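Side-chain contacts in long form salivary protein D7L1 (Aedes aegypti, PDB 3DXL), which binds and sequesters biogenic amines and leukotrienes of the vertebrate host, countering the host response while the female mosquito feeds on blood: residues E8-F11 against I12-C16; Y247-C250 against L251-S255; Y266-V269 against R270-Y274. All blocks are in the same frame, centred on the assembly; numbering follows the deposited sequence.

Contact 1: residues E8-F11 against I12-C16; sequences EMLF and IFTRC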
loop_
_atom_site.group_PDB
_atom_site.type_symbol
_atom_site.label_atom_id
_atom_site.label_comp_id
_atom_site.label_asym_id
_atom_site.label_seq_id
_atom_site.Cartn_x
_atom_site.Cartn_y
_atom_site.Cartn_z
ATOM N N GLU A 8 5.732 -2.981 1.529
ATOM C CA GLU A 8 5.333 -2.453 0.233
ATOM C C GLU A 8 4.843 -3.557 -0.694
ATOM O O GLU A 8 3.877 -3.365 -1.429
ATOM C CB GLU A 8 6.455 -1.636 -0.401
ATOM C CG GLU A 8 6.685 -0.312 0.326
ATOM C CD GLU A 8 7.916 0.431 -0.132
ATOM O OE1 GLU A 8 9.001 -0.183 -0.199
ATOM O OE2 GLU A 8 7.823 1.651 -0.383
ATOM N N MET A 9 5.503 -4.715 -0.653
ATOM C CA MET A 9 5.042 -5.858 -1.439
ATOM C C MET A 9 3.756 -6.444 -0.874
ATOM O O MET A 9 2.858 -6.801 -1.628
ATOM C CB MET A 9 6.130 -6.925 -1.587
ATOM C CG MET A 9 7.336 -6.440 -2.374
ATOM S SD MET A 9 6.938 -5.709 -3.992
ATOM C CE MET A 9 5.941 -6.979 -4.741
ATOM N N LEU A 10 3.645 -6.490 0.453
ATOM C CA LEU A 10 2.415 -6.973 1.065
ATOM C C LEU A 10 1.249 -6.071 0.651
ATOM O O LEU A 10 0.155 -6.550 0.331
ATOM C CB LEU A 10 2.533 -7.033 2.591
ATOM C CG LEU A 10 1.327 -7.615 3.334
ATOM C CD1 LEU A 10 1.087 -9.107 3.010
ATOM C CD2 LEU A 10 1.516 -7.404 4.819
ATOM N N PHE A 11 1.479 -4.756 0.653
ATOM C CA PHE A 11 0.451 -3.829 0.214
ATOM C C PHE A 11 0.028 -4.126 -1.229
ATOM O O PHE A 11 -1.162 -4.184 -1.528
ATOM C CB PHE A 11 0.910 -2.381 0.339
ATOM C CG PHE A 11 -0.135 -1.413 -0.094
ATOM C CD1 PHE A 11 -1.192 -1.093 0.754
ATOM C CD2 PHE A 11 -0.107 -0.868 -1.367
ATOM C CE1 PHE A 11 -2.201 -0.225 0.339
ATOM C CE2 PHE A 11 -1.104 0.004 -1.792
ATOM C CZ PHE A 11 -2.153 0.327 -0.932
ATOM N N ILE A 12 1.005 -4.284 -2.117
ATOM C CA ILE A 12 0.715 -4.586 -3.520
ATOM C C ILE A 12 -0.091 -5.872 -3.678
ATOM O O ILE A 12 -1.134 -5.885 -4.330
ATOM C CB ILE A 12 2.015 -4.644 -4.369
ATOM C CG1 ILE A 12 2.590 -3.235 -4.537
ATOM C CG2 ILE A 12 1.744 -5.303 -5.732
ATOM C CD1 ILE A 12 4.000 -3.188 -5.109
ATOM N N PHE A 13 0.383 -6.956 -3.069
ATOM C CA PHE A 13 -0.295 -8.227 -3.263
ATOM C C PHE A 13 -1.729 -8.167 -2.732
ATOM O O PHE A 13 -2.675 -8.589 -3.397
ATOM C CB PHE A 13 0.458 -9.392 -2.601
ATOM C CG PHE A 13 1.888 -9.585 -3.089
ATOM C CD1 PHE A 13 2.235 -9.399 -4.420
ATOM C CD2 PHE A 13 2.882 -9.950 -2.185
ATOM C CE1 PHE A 13 3.554 -9.590 -4.844
ATOM C CE2 PHE A 13 4.200 -10.138 -2.602
ATOM C CZ PHE A 13 4.525 -9.951 -3.923
ATOM N N THR A 14 -1.887 -7.648 -1.515
ATOM C CA THR A 14 -3.215 -7.612 -0.909
ATOM C C THR A 14 -4.170 -6.658 -1.617
ATOM O O THR A 14 -5.348 -6.991 -1.772
ATOM C CB THR A 14 -3.167 -7.340 0.613
ATOM O OG1 THR A 14 -2.506 -6.096 0.865
ATOM C CG2 THR A 14 -2.450 -8.479 1.330
ATOM N N ARG A 15 -3.679 -5.495 -2.057
ATOM C CA ARG A 15 -4.508 -4.572 -2.832
ATOM C C ARG A 15 -4.970 -5.224 -4.137
ATOM O O ARG A 15 -6.142 -5.153 -4.504
ATOM C CB ARG A 15 -3.780 -3.253 -3.111
ATOM C CG ARG A 15 -4.480 -2.314 -4.097
ATOM C CD ARG A 15 -5.891 -1.878 -3.660
ATOM N NE ARG A 15 -5.906 -1.189 -2.367
ATOM C CZ ARG A 15 -5.656 0.105 -2.208
ATOM N NH1 ARG A 15 -5.394 0.888 -3.251
ATOM N NH2 ARG A 15 -5.680 0.624 -0.987
ATOM N N CYS A 16 -4.047 -5.876 -4.833
ATOM C CA CYS A 16 -4.392 -6.503 -6.096
ATOM C C CYS A 16 -5.372 -7.661 -5.902
ATOM O O CYS A 16 -6.271 -7.853 -6.726
ATOM C CB CYS A 16 -3.122 -6.942 -6.808
ATOM S SG CYS A 16 -2.177 -5.540 -7.448
#
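Helix 6-20, an element of the N-terminal odorant-binding-protein (PBP/GOBP) domain, brings M9 against F13, F11 against R15 and L10 against T14, each pair four residues apart on successive turns. The M9 chain bends at both chi2 and chi3, which folds its methyl back to the far rim of the phenyl ring: M9 CE stands 3.4 Å from F13 CZ. M9 O lies over one face of the same ring, 3.1 Å above its plane and displaced toward the rim, while accepting the backbone bond from F13 N. On its other flank M9 runs side by side with I12, M9 SD to I12 CD1 4.0 Å. This side of the helix borders the lipid pocket, since F13 also meets the ring of W37, a residue that binds leukotriene E4.

F11 and R15 lie alongside each other, pointing the same way. F11 CZ sits 3.5 Å above one face of the guanidinium, and the two planes are 67° apart, so the groups do not stack in parallel. The arginine reaches this place through bends at chi2 and chi3, and its NH2 is anchored by a salt bridge to E210; F11 also makes a cation-pi contact with R198.

One residue past R15, C16 ties the helix to helix 45-58 through its disulfide with C53. L10 O is gripped twice by T14, whose hydroxyl stands between its own backbone N and carbonyl carbon (chi1 58°): T14 OG1 donates at 2.8 Å and T14 N at 3.0 Å, arriving from opposite faces of the L10 carbonyl plane.

Contact 2: residues Y247-C250 against L251-S255; sequences YYKC and LVESS
K249 NZ donates to E253 OE2 at 2.7 Å, a salt bridge between side chains one turn apart on helix 243-253 that uses the syn lone pair of the carboxylate oxygen. The lysine is extended as far as CE and turns only at chi4 (69°), which swings NZ toward the acid; K249 CG also lies 3.4 Å from E253 OE2, so the carboxylate rests along the aliphatic chain.

Another flank is apolar. V252 CG2 makes a CH-pi contact over one face of the Y248 ring, 3.9 Å from the centroid and 17° off the normal, while F260 of helix 257-271 packs on Y248, L251 and V252. C250 secures this helix to helix 223-234 through its disulfide with C232.

The backbone bonds L251 N to Y247 O and V252 N to Y248 O are good helical ones, whereas the bond from E253 N to K249 O is bent, with an angle at the hydrogen of only 137°, and E253 N also has a weak bond to C250 O. Where the helix gives way to a turn, two donors of S254 hold one carbonyl oxygen: S254 OG binds L251 O at 2.8 Å and S254 N binds L251 O at 3.2 Å, both from the same face of the carbonyl plane. S254 OG has a further partner in V256 N, and S254 CB packs 3.2 Å from C250 O.

The chemistry therefore divides by side: an ion pair on the more exposed flank, which probably favours the helical conformation of the last turn, and a buried aromatic-aliphatic contact facing the C-terminal domain interior.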
loop_
_atom_site.group_PDB
_atom_site.type_symbol
_atom_site.label_atom_id
_atom_site.label_comp_id
_atom_site.label_asym_id
_atom_site.label_seq_id
_atom_site.Cartn_x
_atom_site.Cartn_y
_atom_site.Cartn_z
ATOM N N TYR A 247 -2.036 18.548 2.750
ATOM C CA TYR A 247 -3.286 17.933 2.348
ATOM C C TYR A 247 -4.092 17.443 3.540
ATOM O O TYR A 247 -5.320 17.578 3.553
ATOM C CB TYR A 247 -3.041 16.824 1.321
ATOM C CG TYR A 247 -2.793 17.384 -0.061
ATOM C CD1 TYR A 247 -3.839 17.905 -0.814
ATOM C CD2 TYR A 247 -1.512 17.417 -0.600
ATOM C CE1 TYR A 247 -3.620 18.430 -2.075
ATOM C CE2 TYR A 247 -1.285 17.941 -1.876
ATOM C CZ TYR A 247 -2.343 18.444 -2.593
ATOM O OH TYR A 247 -2.135 18.960 -3.847
ATOM N N TYR A 248 -3.400 16.889 4.532
ATOM C CA TYR A 248 -4.077 16.480 5.761
ATOM C C TYR A 248 -4.811 17.661 6.420
ATOM O O TYR A 248 -6.012 17.583 6.690
ATOM C CB TYR A 248 -3.075 15.844 6.727
ATOM C CG TYR A 248 -3.666 15.475 8.064
ATOM C CD1 TYR A 248 -4.516 14.380 8.194
ATOM C CD2 TYR A 248 -3.403 16.247 9.205
ATOM C CE1 TYR A 248 -5.078 14.043 9.433
ATOM C CE2 TYR A 248 -3.955 15.918 10.442
ATOM C CZ TYR A 248 -4.788 14.819 10.546
ATOM O OH TYR A 248 -5.344 14.478 11.758
ATOM N N LYS A 249 -4.079 18.749 6.636
ATOM C CA LYS A 249 -4.643 19.954 7.244
ATOM C C LYS A 249 -5.810 20.486 6.413
ATOM O O LYS A 249 -6.872 20.812 6.947
ATOM C CB LYS A 249 -3.553 21.006 7.354
ATOM C CG LYS A 249 -4.039 22.369 7.838
ATOM C CD LYS A 249 -2.876 23.308 8.055
ATOM C CE LYS A 249 -3.332 24.741 8.356
ATOM N NZ LYS A 249 -3.997 24.902 9.691
ATOM N N CYS A 250 -5.610 20.568 5.100
ATOM C CA CYS A 250 -6.627 21.079 4.202
ATOM C C CYS A 250 -7.913 20.265 4.308
ATOM O O CYS A 250 -8.995 20.822 4.463
ATOM C CB CYS A 250 -6.107 21.096 2.767
ATOM S SG CYS A 250 -7.060 22.109 1.625
ATOM N N LEU A 251 -7.793 18.939 4.254
ATOM C CA LEU A 251 -8.955 18.069 4.348
ATOM C C LEU A 251 -9.666 18.206 5.695
ATOM O O LEU A 251 -10.894 18.309 5.744
ATOM C CB LEU A 251 -8.567 16.613 4.083
ATOM C CG LEU A 251 -8.317 16.295 2.603
ATOM C CD1 LEU A 251 -7.469 15.043 2.461
ATOM C CD2 LEU A 251 -9.634 16.143 1.875
ATOM N N VAL A 252 -8.884 18.208 6.774
ATOM C CA VAL A 252 -9.421 18.290 8.136
ATOM C C VAL A 252 -10.182 19.598 8.395
ATOM O O VAL A 252 -11.113 19.634 9.202
ATOM C CB VAL A 252 -8.290 18.064 9.194
ATOM C CG1 VAL A 252 -8.741 18.453 10.613
ATOM C CG2 VAL A 252 -7.833 16.614 9.159
ATOM N N GLU A 253 -9.789 20.658 7.695
ATOM C CA GLU A 253 -10.389 21.978 7.872
ATOM C C GLU A 253 -11.427 22.320 6.806
ATOM O O GLU A 253 -12.026 23.397 6.851
ATOM C CB GLU A 253 -9.270 23.016 7.929
ATOM C CG GLU A 253 -8.372 22.816 9.163
ATOM C CD GLU A 253 -7.117 23.681 9.195
ATOM O OE1 GLU A 253 -6.926 24.534 8.301
ATOM O OE2 GLU A 253 -6.305 23.494 10.128
ATOM N N SER A 254 -11.672 21.391 5.880
ATOM C CA SER A 254 -12.526 21.634 4.706
ATOM C C SER A 254 -14.006 21.315 4.934
ATOM O O SER A 254 -14.389 20.769 5.956
ATOM C CB SER A 254 -12.035 20.786 3.532
ATOM O OG SER A 254 -12.474 19.449 3.690
ATOM N N SER A 255 -14.830 21.627 3.931
ATOM C CA SER A 255 -16.252 21.299 3.958
ATOM C C SER A 255 -16.555 19.797 3.864
ATOM O O SER A 255 -17.706 19.397 4.001
ATOM C CB SER A 255 -16.978 22.029 2.828
ATOM O OG SER A 255 -16.460 21.619 1.572
#

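Contact 3: residues Y266-V269 against R270-Y274; sequences YREV and RSQIY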
loop_
_atom_site.group_PDB
_atom_site.type_symbol
_atom_site.label_atom_id
_atom_site.label_comp_id
_atom_site.label_asym_id
_atom_site.label_seq_id
_atom_site.Cartn_x
_atom_site.Cartn_y
_atom_site.Cartn_z
ATOM N N TYR A 266 -11.835 4.665 9.139
ATOM C CA TYR A 266 -12.031 3.304 8.640
ATOM C C TYR A 266 -10.770 2.779 7.941
ATOM O O TYR A 266 -10.437 1.592 8.059
ATOM C CB TYR A 266 -13.240 3.230 7.713
ATOM C CG TYR A 266 -13.662 1.825 7.315
ATOM C CD1 TYR A 266 -13.704 0.785 8.248
ATOM C CD2 TYR A 266 -14.060 1.549 6.002
ATOM C CE1 TYR A 266 -14.112 -0.492 7.875
ATOM C CE2 TYR A 266 -14.477 0.277 5.633
ATOM C CZ TYR A 266 -14.502 -0.731 6.572
ATOM O OH TYR A 266 -14.924 -1.990 6.226
ATOM N N ARG A 267 -10.047 3.666 7.262
ATOM C CA ARG A 267 -8.763 3.277 6.692
ATOM C C ARG A 267 -7.793 2.822 7.775
ATOM O O ARG A 267 -7.074 1.833 7.576
ATOM C CB ARG A 267 -8.159 4.395 5.845
ATOM C CG ARG A 267 -6.815 4.013 5.193
ATOM C CD ARG A 267 -6.929 2.739 4.354
ATOM N NE ARG A 267 -5.695 2.360 3.670
ATOM C CZ ARG A 267 -5.323 2.823 2.481
ATOM N NH1 ARG A 267 -6.060 3.733 1.843
ATOM N NH2 ARG A 267 -4.210 2.357 1.914
ATOM N N GLU A 268 -7.757 3.519 8.912
ATOM C CA GLU A 268 -6.876 3.083 9.998
ATOM C C GLU A 268 -7.213 1.651 10.426
ATOM O O GLU A 268 -6.316 0.826 10.636
ATOM C CB GLU A 268 -6.953 4.034 11.197
ATOM C CG GLU A 268 -5.953 3.707 12.326
ATOM C CD GLU A 268 -6.403 2.597 13.287
ATOM O OE1 GLU A 268 -7.620 2.451 13.522
ATOM O OE2 GLU A 268 -5.525 1.874 13.816
ATOM N N VAL A 269 -8.501 1.362 10.569
ATOM C CA VAL A 269 -8.957 0.035 10.953
ATOM C C VAL A 269 -8.484 -1.008 9.938
ATOM O O VAL A 269 -7.918 -2.050 10.297
ATOM C CB VAL A 269 -10.496 -0.008 11.105
ATOM C CG1 VAL A 269 -10.992 -1.442 11.272
ATOM C CG2 VAL A 269 -10.933 0.832 12.304
ATOM N N ARG A 270 -8.692 -0.724 8.656
ATOM C CA ARG A 270 -8.320 -1.668 7.612
ATOM C C ARG A 270 -6.801 -1.799 7.478
ATOM O O ARG A 270 -6.307 -2.855 7.051
ATOM C CB ARG A 270 -8.994 -1.296 6.293
ATOM C CG ARG A 270 -10.502 -1.494 6.361
ATOM C CD ARG A 270 -11.202 -1.247 5.043
ATOM N NE ARG A 270 -11.262 0.181 4.760
ATOM C CZ ARG A 270 -10.504 0.807 3.860
ATOM N NH1 ARG A 270 -9.622 0.128 3.129
ATOM N NH2 ARG A 270 -10.621 2.121 3.691
ATOM N N SER A 271 -6.049 -0.766 7.867
ATOM C CA SER A 271 -4.581 -0.829 7.805
ATOM C C SER A 271 -4.010 -1.818 8.812
ATOM O O SER A 271 -2.852 -2.222 8.700
ATOM C CB SER A 271 -3.919 0.539 7.996
ATOM O OG SER A 271 -3.843 0.897 9.371
ATOM N N GLN A 272 -4.817 -2.211 9.797
ATOM C CA GLN A 272 -4.364 -3.176 10.794
ATOM C C GLN A 272 -4.221 -4.585 10.235
ATOM O O GLN A 272 -3.502 -5.397 10.817
ATOM C CB GLN A 272 -5.338 -3.226 11.966
ATOM C CG GLN A 272 -5.497 -1.900 12.698
ATOM C CD GLN A 272 -6.614 -1.901 13.726
ATOM O OE1 GLN A 272 -7.272 -2.913 13.958
ATOM N NE2 GLN A 272 -6.845 -0.744 14.335
ATOM N N ILE A 273 -4.925 -4.884 9.144
ATOM C CA ILE A 273 -4.885 -6.209 8.527
ATOM C C ILE A 273 -4.955 -5.972 7.028
ATOM O O ILE A 273 -6.020 -5.672 6.490
ATOM C CB ILE A 273 -6.093 -7.099 8.952
ATOM C CG1 ILE A 273 -6.300 -7.103 10.478
ATOM C CG2 ILE A 273 -5.914 -8.523 8.414
ATOM C CD1 ILE A 273 -7.614 -7.726 10.916
ATOM N N TYR A 274 -3.833 -6.113 6.339
ATOM C CA TYR A 274 -3.837 -5.798 4.917
ATOM C C TYR A 274 -4.815 -6.690 4.142
ATOM O O TYR A 274 -5.472 -6.223 3.212
ATOM C CB TYR A 274 -2.423 -5.841 4.338
ATOM C CG TYR A 274 -1.600 -4.591 4.606
ATOM C CD1 TYR A 274 -1.967 -3.657 5.591
ATOM C CD2 TYR A 274 -0.438 -4.349 3.881
ATOM C CE1 TYR A 274 -1.210 -2.522 5.818
ATOM C CE2 TYR A 274 0.334 -3.229 4.110
ATOM C CZ TYR A 274 -0.060 -2.310 5.094
ATOM O OH TYR A 274 0.696 -1.188 5.332
HETATM O O HOH W 1 -8.731 1.330 15.715
HETATM O O HOH W 2 -8.713 -4.289 11.796
#
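Y266 meets R270 one turn on, ring and arginine chain crossing at about a right angle. R270 CD makes a CH-pi contact over one ring face, 3.9 Å from the centroid, and R270 NE stands 3.3 Å above the same ring plane, offset toward the rim. A bend at chi3 (-74°) then carries the guanidinium past the ring toward R267, whose CD lies 3.8 Å from R270 NH2. D214 forms salt bridges with both arginines and E210 with R267, which probably offsets the like charges.

E268, which binds noradrenaline, receives Q272 NE2 on the syn side of OE2 at 3.0 Å, with the carboxylate and amide planes 64° apart; S152 also binds OE2. A water donating to E268 OE1 bonds weakly to the same NE2. S271 OG donates to E268 O at 2.8 Å.

V269 O accepts Q272 N from well above its carbonyl plane, and a second water bridges it to Q272 OE1.

In the fold, this stretch of helix 257-271 and the turn after it set R267 against F11 and R15, and Y274 against L10 and T14, of helix 6-20, with E268 against F154 of helix 153-161.

How the contacts relate
Contacts 1 and 3 belong to the junction of the two odorant-binding-protein domains: they touch directly, L10 CD2 lying 3.7 Å from Y274 CD2, and share E210 as a common acid. Contact 2 stands apart, its centre about 28 Å from that of contact 1. Contacts 2 and 3 both belong to the C-terminal domain, whose pocket takes biogenic amines: E268 lies in that pocket, and F260 of the same helix packs against contact 2. Contact 1 is buried, apolar on the M9/F13 side beside the lipid site and charged at R15; contact 3 is only partly buried, with charges and waters near the amine site. Contact 2 mixes a buried face with an ion pair nearer solvent.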